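PDB 3RE1: uroporphyrinogen-III synthetase, which probably catalyses the cyclization of the linear tetrapyrrole hydroxymethylbilane to uroporphyrinogen III, a step in porphyrin biosynthesis. Local coordinates for residues Gln106-Leu109 with Asp114-Trp117; Tyr67-Val72 with Pro131-Ala136; Glu158-Arg161 with Gly166-Tyr169. All coordinates share one frame; numbering follows the deposited sequence.

Contact 1 of 3, residues Gln106-Leu109 with Asp114-Trp117; sequences QILL and DASW
Leu109 and Ala115 bring the two backbones together, their CA atoms 5.7 Å apart on the two sides of the turn between helix 102-110 and the short strand 115-116. No hydrogen bond joins the segments; side chains meet one another or the opposite backbone. Ala115 directs its methyl at the helix, and its CB meets Leu108 CB at 3.9 Å. Leu108 CG lies beside the backbone N, anti to the carbonyl carbon (chi1 -53°), which carries CD1 over the same methyl, 4.2 Å from Ala115 CB. Here the last helix and strand of a beta-alpha-beta unit, strand 97-99 to helix 102-110 to strand 115-116, close on each other; Leu108 and Ala115 both also pack on Trp97 of the neighbouring strand, while Leu108 reaches Ala78 and Ile82 of helix 75-88. Nearer the surface, Leu109 starts out along the helix flank and bends its CD2 branch toward the strand, to 3.9 Å from Ala115 O. Ser116 turns its side chain from the helix, and Trp117 turns back to it. With CG between the backbone N and the carbonyl carbon (chi1 57°), the Trp117 indole extends back along the helix to Gln106. The six-membered ring of Trp117 lies oblique to Gln106 N, with Trp117 CZ3 at 4.0 Å.

Contact 2 of 3, residues Tyr67-Val72 with Pro131-Ala136; sequences YSAVIV and PRLKQA
Ala69 presents its methyl to helix 131-137, between two side chains spaced three residues apart on that helix. One is Leu133: its CG is anti to the backbone N (chi1 -178°), which swings the isobutyl end off the helix flank until Leu133 CD1 lies 4.0 Å from Ala69 CB. Ala136, one turn later, points its own methyl at the start of the strand, where Ala136 CB is 4.3 Å from Ala69 CB and 3.7 Å from Ser68 O. The two small methyls let the backbones approach closely, with the CA atoms of Ser68 and Ala136 5.5 Å apart. Strand 69-72 is a central strand of a largely parallel sheet in an alpha/beta domain, with backbone bonds to strands 97-99 and 143-148 on its two edges. Helix 131-137 lies on the sheet face marked by Ala69, where Leu133 also packs on Phe98. Val70 points to the other face, toward Trp97 and Met147. Ile71, on the same face as Ala69, stops short of Leu133 and meets Leu156 and Leu160 of helix 155-162. Just before the strand, Ser68 lies against the carbonyl of Ala136, its CB modelled doubtfully close to Ala136 O. The Ser68 hydroxyl lies beside its backbone N, anti to the carbonyl carbon (chi1 -53°), and meets Ala136 O through a water: Ser68 OG is 3.1 Å from the water, which donates to Ala136 O over a distance that is also doubtfully short.

Contact 3 of 3, residues Glu158-Arg161 with Gly166-Tyr169; sequences EQLR and GVDY
Arg161 stretches from helix 155-162 across to Val167 on strand 166-176, its chain extended from CG to NE after a first torsion that sets CG beside the backbone N (chi1 -74°). The guanidinium is gripped at its edges. Arg161 NH2 donates to Val167 O at 3.3 Å, nearly straight at the hydrogen (166°) but reaching the oxygen from above the carbonyl plane. Arg161 NE bonds a water at 3.0 Å that also accepts from Val167 N, so the arginine meets both polar backbone atoms of one residue. Arg161 NH1 turns back along its own helix, forming a salt bridge with a weak hydrogen bond of 3.1 Å to Glu158 OE2. These in-plane partners, Val167 O and the weakly bonded Glu158 OE2, would limit rotation of the group. Strand 143-148, helix 155-162 and strand 166-176 form a beta-alpha-beta unit; the backbones of Gly166 and Asp168 bond to strand 143-148, whereas Val167 N and O face away from it. Val167 sets CG1 anti to its backbone N and turns CG2 toward the helix, where Val167 CG2 meets Leu160 CB at 3.5 Å and Leu160 CD1 at 3.6 Å; these side chains cross nearly at right angles. Tyr169 approaches obliquely, Tyr169 CE2 4.2 Å from Arg161 NH2 and the planes 82° apart. Its hydroxyl bonds Glu154, while its ring makes a cation-pi contact with Arg148.

All three contacts pack helices against the same mixed sheet. Contact 2 spans strand 69-72 and helix 131-137, and contact 1 is nested in the loop it closes; contact 3 opens only after contact 2 has closed. The centre of contact 2 lies about 12 Å from each of the others, whose centres are about 20 Å apart and whose nearest atoms are about 13 Å apart. Leu108 of contact 1 packs on Val72 from one sheet face, while Leu160 of contact 3 packs on Ile71 from the face that helix 131-137 shares. Asp114 and Arg132, modelled doubtfully close, form a salt bridge between contacts 1 and 2. The sheet is thus sandwiched between helices, building one of the protein's two alpha/beta domains.

Contact 1 of 3, residues Gln106-Leu109 with Asp114-Trp117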
ATOM      1  N   GLN A 106       0.744  12.621  -9.315  1.00 45.78           N
ATOM      2  CA  GLN A 106       0.298  14.005  -9.258  1.00 39.21           C
ATOM      3  C   GLN A 106       0.949  14.712  -8.082  1.00 37.31           C
ATOM      4  O   GLN A 106       1.347  15.871  -8.175  1.00 36.64           O
ATOM      5  CB  GLN A 106      -1.218  14.083  -9.135  1.00 43.69           C
ATOM      6  CG  GLN A 106      -1.955  14.464 -10.443  1.00 50.29           C
ATOM      7  CD  GLN A 106      -1.650  15.882 -11.002  1.00 54.71           C
ATOM      8  OE1 GLN A 106      -2.143  16.226 -12.083  1.00 58.61           O
ATOM      9  NE2 GLN A 106      -0.847  16.695 -10.280  1.00 49.80           N
ATOM     10  N   ILE A 107       1.112  13.996  -6.984  1.00 35.32           N
ATOM     11  CA  ILE A 107       1.728  14.580  -5.812  1.00 37.49           C
ATOM     12  C   ILE A 107       3.099  15.141  -6.162  1.00 41.53           C
ATOM     13  O   ILE A 107       3.400  16.306  -5.848  1.00 46.55           O
ATOM     14  CB  ILE A 107       1.843  13.551  -4.695  1.00 37.50           C
ATOM     15  CG1 ILE A 107       0.434  13.087  -4.284  1.00 39.03           C
ATOM     16  CG2 ILE A 107       2.602  14.140  -3.524  1.00 35.39           C
ATOM     17  CD1 ILE A 107       0.398  11.834  -3.413  1.00 45.63           C
ATOM     18  N   LEU A 108       3.909  14.326  -6.844  1.00 42.77           N
ATOM     19  CA  LEU A 108       5.250  14.725  -7.321  1.00 40.74           C
ATOM     20  C   LEU A 108       5.170  15.815  -8.401  1.00 43.53           C
ATOM     21  O   LEU A 108       5.953  16.785  -8.403  1.00 35.65           O
ATOM     22  CB  LEU A 108       5.988  13.517  -7.898  1.00 36.96           C
ATOM     23  CG  LEU A 108       6.061  12.290  -6.982  1.00 35.56           C
ATOM     24  CD1 LEU A 108       6.440  11.102  -7.806  1.00 33.35           C
ATOM     25  CD2 LEU A 108       7.037  12.527  -5.813  1.00 16.36           C
ATOM     26  N   LEU A 109       4.207  15.642  -9.304  1.00 36.36           N
ATOM     27  CA  LEU A 109       3.999  16.574 -10.382  1.00 40.61           C
ATOM     28  C   LEU A 109       3.636  17.969  -9.843  1.00 46.88           C
ATOM     29  O   LEU A 109       4.078  18.979 -10.380  1.00 46.54           O
ATOM     30  CB  LEU A 109       2.903  16.045 -11.298  1.00 43.52           C
ATOM     31  CG  LEU A 109       2.787  16.558 -12.727  1.00 43.22           C
ATOM     32  CD1 LEU A 109       2.361  18.014 -12.733  1.00 51.28           C
ATOM     33  CD2 LEU A 109       4.129  16.372 -13.432  1.00 42.61           C
ATOM     34  N   ASP A 114       9.638  16.303 -12.670  1.00 40.23           N
ATOM     35  CA  ASP A 114       9.393  15.806 -13.992  1.00 43.00           C
ATOM     36  C   ASP A 114       8.981  14.338 -13.894  1.00 46.59           C
ATOM     37  O   ASP A 114       9.668  13.445 -14.393  1.00 50.00           O
ATOM     38  CB  ASP A 114      10.666  16.002 -14.815  1.00 47.85           C
ATOM     39  CG  ASP A 114      10.536  15.510 -16.227  1.00 56.65           C
ATOM     40  OD1 ASP A 114       9.446  15.673 -16.835  1.00 57.10           O
ATOM     41  OD2 ASP A 114      11.545  14.962 -16.725  1.00 61.19           O
ATOM     42  N   ALA A 115       7.852  14.108 -13.235  1.00 46.45           N
ATOM     43  CA  ALA A 115       7.286  12.764 -13.030  1.00 48.40           C
ATOM     44  C   ALA A 115       6.348  12.307 -14.144  1.00 47.95           C
ATOM     45  O   ALA A 115       5.714  13.108 -14.800  1.00 50.10           O
ATOM     46  CB  ALA A 115       6.538  12.689 -11.693  1.00 40.18           C
ATOM     47  N   SER A 116       6.278  10.994 -14.335  1.00 49.54           N
ATOM     48  CA  SER A 116       5.409  10.366 -15.312  1.00 46.98           C
ATOM     49  C   SER A 116       5.027   8.998 -14.758  1.00 49.12           C
ATOM     50  O   SER A 116       5.636   8.509 -13.804  1.00 43.98           O
ATOM     51  CB  SER A 116       6.120  10.214 -16.655  1.00 50.42           C
ATOM     52  OG  SER A 116       7.288   9.413 -16.545  1.00 56.65           O
ATOM     53  N   TRP A 117       4.018   8.379 -15.355  1.00 51.74           N
ATOM     54  CA  TRP A 117       3.559   7.087 -14.895  1.00 57.11           C
ATOM     55  C   TRP A 117       2.787   6.422 -16.030  1.00 59.50           C
ATOM     56  O   TRP A 117       2.386   7.100 -16.967  1.00 62.38           O
ATOM     57  CB  TRP A 117       2.681   7.277 -13.656  1.00 58.52           C
ATOM     58  CG  TRP A 117       1.512   8.189 -13.920  1.00 64.88           C
ATOM     59  CD1 TRP A 117       0.315   7.850 -14.480  1.00 59.29           C
ATOM     60  CD2 TRP A 117       1.457   9.601 -13.680  1.00 65.97           C
ATOM     61  NE1 TRP A 117      -0.474   8.950 -14.601  1.00 60.17           N
ATOM     62  CE2 TRP A 117       0.192  10.040 -14.115  1.00 65.11           C
ATOM     63  CE3 TRP A 117       2.348  10.531 -13.131  1.00 62.97           C
ATOM     64  CZ2 TRP A 117      -0.211  11.381 -14.015  1.00 68.05           C
ATOM     65  CZ3 TRP A 117       1.952  11.864 -13.046  1.00 66.31           C
ATOM     66  CH2 TRP A 117       0.682  12.274 -13.478  1.00 67.09           C
TER

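Contact 2 of 3, residues Tyr67-Val72 with Pro131-Ala136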
ATOM      1  N   TYR A  67      21.768   9.317  -9.865  1.00 27.69           N
ATOM      2  CA  TYR A  67      20.873   8.356 -10.488  1.00 29.18           C
ATOM      3  C   TYR A  67      20.307   8.923 -11.784  1.00 30.83           C
ATOM      4  O   TYR A  67      20.120  10.136 -11.925  1.00 27.53           O
ATOM      5  CB  TYR A  67      19.714   7.991  -9.524  1.00 23.97           C
ATOM      6  CG  TYR A  67      20.233   7.402  -8.230  1.00 21.47           C
ATOM      7  CD1 TYR A  67      20.456   6.037  -8.094  1.00 24.66           C
ATOM      8  CD2 TYR A  67      20.552   8.204  -7.184  1.00 25.58           C
ATOM      9  CE1 TYR A  67      20.995   5.506  -6.956  1.00 22.98           C
ATOM     10  CE2 TYR A  67      21.067   7.687  -6.022  1.00 32.58           C
ATOM     11  CZ  TYR A  67      21.299   6.344  -5.903  1.00 31.01           C
ATOM     12  OH  TYR A  67      21.797   5.840  -4.703  1.00 35.34           O
ATOM     13  N   SER A  68      20.003   8.011 -12.697  1.00 34.44           N
ATOM     14  CA  SER A  68      19.386   8.321 -13.960  1.00 32.41           C
ATOM     15  C   SER A  68      17.903   8.476 -13.773  1.00 31.22           C
ATOM     16  O   SER A  68      17.259   9.161 -14.554  1.00 35.95           O
ATOM     17  CB  SER A  68      19.643   7.165 -14.936  1.00 36.91           C
ATOM     18  OG  SER A  68      21.029   6.876 -15.016  1.00 42.78           O
ATOM     19  N   ALA A  69      17.355   7.820 -12.751  1.00 30.62           N
ATOM     20  CA  ALA A  69      15.908   7.877 -12.507  1.00 30.22           C
ATOM     21  C   ALA A  69      15.540   7.614 -11.076  1.00 30.06           C
ATOM     22  O   ALA A  69      16.212   6.850 -10.391  1.00 30.08           O
ATOM     23  CB  ALA A  69      15.142   6.909 -13.431  1.00 28.69           C
ATOM     24  N   VAL A  70      14.447   8.247 -10.642  1.00 29.99           N
ATOM     25  CA  VAL A  70      13.927   8.076  -9.310  1.00 32.08           C
ATOM     26  C   VAL A  70      12.515   7.551  -9.400  1.00 33.36           C
ATOM     27  O   VAL A  70      11.687   8.157 -10.063  1.00 37.56           O
ATOM     28  CB  VAL A  70      13.861   9.408  -8.554  1.00 34.54           C
ATOM     29  CG1 VAL A  70      13.113   9.225  -7.245  1.00 26.70           C
ATOM     30  CG2 VAL A  70      15.229   9.906  -8.287  1.00 32.60           C
ATOM     31  N   ILE A  71      12.257   6.433  -8.724  1.00 33.94           N
ATOM     32  CA  ILE A  71      10.933   5.806  -8.651  1.00 33.42           C
ATOM     33  C   ILE A  71      10.371   5.938  -7.230  1.00 31.56           C
ATOM     34  O   ILE A  71      11.043   5.652  -6.224  1.00 29.22           O
ATOM     35  CB  ILE A  71      11.010   4.265  -8.962  1.00 37.47           C
ATOM     36  CG1 ILE A  71      11.616   3.992 -10.339  1.00 35.58           C
ATOM     37  CG2 ILE A  71       9.642   3.651  -8.905  1.00 28.28           C
ATOM     38  CD1 ILE A  71      12.124   2.565 -10.552  1.00 45.63           C
ATOM     39  N   VAL A  72       9.129   6.358  -7.139  1.00 28.93           N
ATOM     40  CA  VAL A  72       8.470   6.513  -5.834  1.00 31.40           C
ATOM     41  C   VAL A  72       7.256   5.560  -5.819  1.00 35.52           C
ATOM     42  O   VAL A  72       6.415   5.567  -6.707  1.00 32.79           O
ATOM     43  CB  VAL A  72       8.033   7.962  -5.613  1.00 26.12           C
ATOM     44  CG1 VAL A  72       7.386   8.150  -4.236  1.00 29.09           C
ATOM     45  CG2 VAL A  72       9.215   8.882  -5.757  1.00 16.52           C
ATOM     46  N   PRO A 131       8.387   3.943 -21.842  1.00 56.50           N
ATOM     47  CA  PRO A 131       9.461   4.440 -22.730  1.00 56.27           C
ATOM     48  C   PRO A 131      10.329   5.479 -22.036  1.00 56.46           C
ATOM     49  O   PRO A 131      11.565   5.422 -22.045  1.00 54.23           O
ATOM     50  CB  PRO A 131       8.684   5.065 -23.883  1.00 56.45           C
ATOM     51  CG  PRO A 131       7.460   4.203 -23.965  1.00 54.82           C
ATOM     52  CD  PRO A 131       7.080   3.986 -22.521  1.00 55.55           C
ATOM     53  N   ARG A 132       9.651   6.433 -21.433  1.00 55.41           N
ATOM     54  CA  ARG A 132      10.293   7.492 -20.710  1.00 55.28           C
ATOM     55  C   ARG A 132      11.342   6.865 -19.788  1.00 55.91           C
ATOM     56  O   ARG A 132      12.485   7.316 -19.732  1.00 57.22           O
ATOM     57  CB  ARG A 132       9.220   8.215 -19.908  1.00 60.71           C
ATOM     58  CG  ARG A 132       9.619   9.545 -19.368  1.00 62.12           C
ATOM     59  CD  ARG A 132       9.518  10.655 -20.380  1.00 57.49           C
ATOM     60  NE  ARG A 132       9.805  11.900 -19.685  1.00 64.07           N
ATOM     61  CZ  ARG A 132      10.978  12.159 -19.109  1.00 68.22           C
ATOM     62  NH1 ARG A 132      11.967  11.264 -19.164  1.00 69.05           N
ATOM     63  NH2 ARG A 132      11.175  13.309 -18.484  1.00 64.86           N
ATOM     64  N   LEU A 133      10.944   5.809 -19.080  1.00 52.83           N
ATOM     65  CA  LEU A 133      11.818   5.128 -18.141  1.00 49.32           C
ATOM     66  C   LEU A 133      12.922   4.360 -18.851  1.00 53.47           C
ATOM     67  O   LEU A 133      14.073   4.392 -18.432  1.00 55.62           O
ATOM     68  CB  LEU A 133      11.010   4.171 -17.263  1.00 46.25           C
ATOM     69  CG  LEU A 133      11.861   3.439 -16.212  1.00 47.72           C
ATOM     70  CD1 LEU A 133      12.526   4.466 -15.290  1.00 42.75           C
ATOM     71  CD2 LEU A 133      11.024   2.431 -15.426  1.00 38.70           C
ATOM     72  N   LYS A 134      12.580   3.667 -19.929  1.00 53.93           N
ATOM     73  CA  LYS A 134      13.592   2.939 -20.681  1.00 56.28           C
ATOM     74  C   LYS A 134      14.739   3.836 -21.124  1.00 57.54           C
ATOM     75  O   LYS A 134      15.877   3.428 -21.040  1.00 57.54           O
ATOM     76  CB  LYS A 134      12.977   2.226 -21.885  1.00 52.47           C
ATOM     77  CG  LYS A 134      11.935   1.179 -21.512  1.00 58.24           C
ATOM     78  CD  LYS A 134      11.878   0.015 -22.531  1.00 59.04           C
ATOM     79  CE  LYS A 134      13.229  -0.716 -22.579  1.00 63.92           C
ATOM     80  NZ  LYS A 134      13.169  -2.052 -23.210  1.00 66.63           N
ATOM     81  N   GLN A 135      14.440   5.054 -21.585  1.00 59.70           N
ATOM     82  CA  GLN A 135      15.471   5.991 -22.054  1.00 59.19           C
ATOM     83  C   GLN A 135      16.455   6.402 -20.963  1.00 58.20           C
ATOM     84  O   GLN A 135      17.661   6.471 -21.192  1.00 61.54           O
ATOM     85  CB  GLN A 135      14.834   7.251 -22.622  1.00 58.41           C
ATOM     86  CG  GLN A 135      14.048   7.010 -23.890  1.00 67.13           C
ATOM     87  CD  GLN A 135      13.182   8.205 -24.265  1.00 72.15           C
ATOM     88  OE1 GLN A 135      12.336   8.115 -25.164  1.00 73.69           O
ATOM     89  NE2 GLN A 135      13.388   9.331 -23.575  1.00 66.80           N
ATOM     90  N   ALA A 136      15.940   6.691 -19.778  1.00 53.24           N
ATOM     91  CA  ALA A 136      16.789   7.108 -18.695  1.00 50.21           C
ATOM     92  C   ALA A 136      17.663   5.938 -18.214  1.00 53.49           C
ATOM     93  O   ALA A 136      18.706   6.140 -17.598  1.00 54.31           O
ATOM     94  CB  ALA A 136      15.939   7.619 -17.588  1.00 49.16           C
TER
HETATM   95  O   HOH W   1      21.100   6.778 -18.108  1.00 46.60           O

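Contact 3 of 3, residues Glu158-Arg161 with Gly166-Tyr169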
ATOM      1  N   GLU A 158      14.157  -6.160  -8.715  1.00 30.40           N
ATOM      2  CA  GLU A 158      14.691  -7.416  -9.280  1.00 32.82           C
ATOM      3  C   GLU A 158      14.585  -7.415 -10.791  1.00 30.09           C
ATOM      4  O   GLU A 158      15.516  -7.841 -11.497  1.00 30.41           O
ATOM      5  CB  GLU A 158      13.970  -8.628  -8.689  1.00 36.65           C
ATOM      6  CG  GLU A 158      14.355  -8.920  -7.220  1.00 36.70           C
ATOM      7  CD  GLU A 158      15.831  -9.244  -7.069  1.00 45.07           C
ATOM      8  OE1 GLU A 158      16.342 -10.054  -7.871  1.00 50.50           O
ATOM      9  OE2 GLU A 158      16.494  -8.691  -6.171  1.00 47.97           O
ATOM     10  N   GLN A 159      13.488  -6.874 -11.295  1.00 28.28           N
ATOM     11  CA  GLN A 159      13.339  -6.736 -12.754  1.00 28.61           C
ATOM     12  C   GLN A 159      14.408  -5.758 -13.319  1.00 28.85           C
ATOM     13  O   GLN A 159      15.072  -6.043 -14.308  1.00 25.25           O
ATOM     14  CB  GLN A 159      11.949  -6.234 -13.085  1.00 27.00           C
ATOM     15  CG  GLN A 159      10.871  -7.158 -12.567  1.00 36.29           C
ATOM     16  CD  GLN A 159       9.480  -6.624 -12.813  1.00 43.12           C
ATOM     17  OE1 GLN A 159       9.040  -5.647 -12.171  1.00 50.20           O
ATOM     18  NE2 GLN A 159       8.772  -7.253 -13.757  1.00 33.46           N
ATOM     19  N   LEU A 160      14.591  -4.622 -12.655  1.00 26.52           N
ATOM     20  CA  LEU A 160      15.592  -3.689 -13.059  1.00 28.74           C
ATOM     21  C   LEU A 160      17.016  -4.314 -13.026  1.00 30.33           C
ATOM     22  O   LEU A 160      17.746  -4.242 -14.021  1.00 28.22           O
ATOM     23  CB  LEU A 160      15.533  -2.493 -12.128  1.00 29.10           C
ATOM     24  CG  LEU A 160      14.336  -1.593 -12.348  1.00 27.71           C
ATOM     25  CD1 LEU A 160      14.334  -0.488 -11.297  1.00 22.88           C
ATOM     26  CD2 LEU A 160      14.400  -0.997 -13.760  1.00 29.87           C
ATOM     27  N   ARG A 161      17.407  -4.918 -11.898  1.00 25.20           N
ATOM     28  CA  ARG A 161      18.723  -5.509 -11.803  1.00 24.54           C
ATOM     29  C   ARG A 161      18.936  -6.578 -12.869  1.00 27.41           C
ATOM     30  O   ARG A 161      19.996  -6.661 -13.472  1.00 25.03           O
ATOM     31  CB  ARG A 161      18.932  -6.113 -10.413  1.00 31.64           C
ATOM     32  CG  ARG A 161      19.158  -5.100  -9.325  1.00 24.86           C
ATOM     33  CD  ARG A 161      19.187  -5.764  -7.956  1.00 30.27           C
ATOM     34  NE  ARG A 161      19.126  -4.742  -6.897  1.00 44.31           N
ATOM     35  CZ  ARG A 161      18.411  -4.828  -5.770  1.00 42.55           C
ATOM     36  NH1 ARG A 161      17.666  -5.902  -5.514  1.00 43.13           N
ATOM     37  NH2 ARG A 161      18.440  -3.830  -4.904  1.00 39.67           N
ATOM     38  N   GLY A 166      21.328  -0.879 -11.910  1.00 33.81           N
ATOM     39  CA  GLY A 166      21.524  -0.876 -10.485  1.00 29.23           C
ATOM     40  C   GLY A 166      20.351  -0.184  -9.814  1.00 31.73           C
ATOM     41  O   GLY A 166      19.752   0.755 -10.367  1.00 27.98           O
ATOM     42  N   VAL A 167      20.021  -0.653  -8.618  1.00 30.39           N
ATOM     43  CA  VAL A 167      18.908  -0.123  -7.864  1.00 28.85           C
ATOM     44  C   VAL A 167      19.283  -0.017  -6.384  1.00 33.79           C
ATOM     45  O   VAL A 167      19.798  -0.984  -5.777  1.00 30.82           O
ATOM     46  CB  VAL A 167      17.719  -1.029  -7.974  1.00 30.84           C
ATOM     47  CG1 VAL A 167      16.549  -0.451  -7.163  1.00 35.74           C
ATOM     48  CG2 VAL A 167      17.341  -1.271  -9.440  1.00 36.06           C
ATOM     49  N   ASP A 168      19.026   1.160  -5.808  1.00 33.29           N
ATOM     50  CA  ASP A 168      19.239   1.408  -4.380  1.00 36.06           C
ATOM     51  C   ASP A 168      17.936   1.890  -3.748  1.00 35.93           C
ATOM     52  O   ASP A 168      17.032   2.397  -4.439  1.00 34.85           O
ATOM     53  CB  ASP A 168      20.321   2.466  -4.184  1.00 37.28           C
ATOM     54  CG  ASP A 168      21.710   1.939  -4.492  1.00 39.41           C
ATOM     55  OD1 ASP A 168      22.039   0.850  -3.980  1.00 39.41           O
ATOM     56  OD2 ASP A 168      22.475   2.600  -5.230  1.00 34.25           O
ATOM     57  N   TYR A 169      17.832   1.755  -2.437  1.00 35.26           N
ATOM     58  CA  TYR A 169      16.607   2.132  -1.760  1.00 38.44           C
ATOM     59  C   TYR A 169      16.848   3.275  -0.833  1.00 41.53           C
ATOM     60  O   TYR A 169      17.942   3.445  -0.314  1.00 44.61           O
ATOM     61  CB  TYR A 169      16.035   0.973  -0.950  1.00 31.90           C
ATOM     62  CG  TYR A 169      15.460  -0.165  -1.790  1.00 41.89           C
ATOM     63  CD1 TYR A 169      14.446   0.054  -2.732  1.00 39.23           C
ATOM     64  CD2 TYR A 169      15.923  -1.475  -1.622  1.00 48.85           C
ATOM     65  CE1 TYR A 169      13.924  -0.998  -3.476  1.00 44.55           C
ATOM     66  CE2 TYR A 169      15.403  -2.528  -2.359  1.00 49.55           C
ATOM     67  CZ  TYR A 169      14.405  -2.285  -3.273  1.00 50.35           C
ATOM     68  OH  TYR A 169      13.897  -3.349  -3.967  1.00 59.09           O
TER
HETATM   69  O   HOH W   2      21.512  -3.036  -7.299  1.00 38.56           O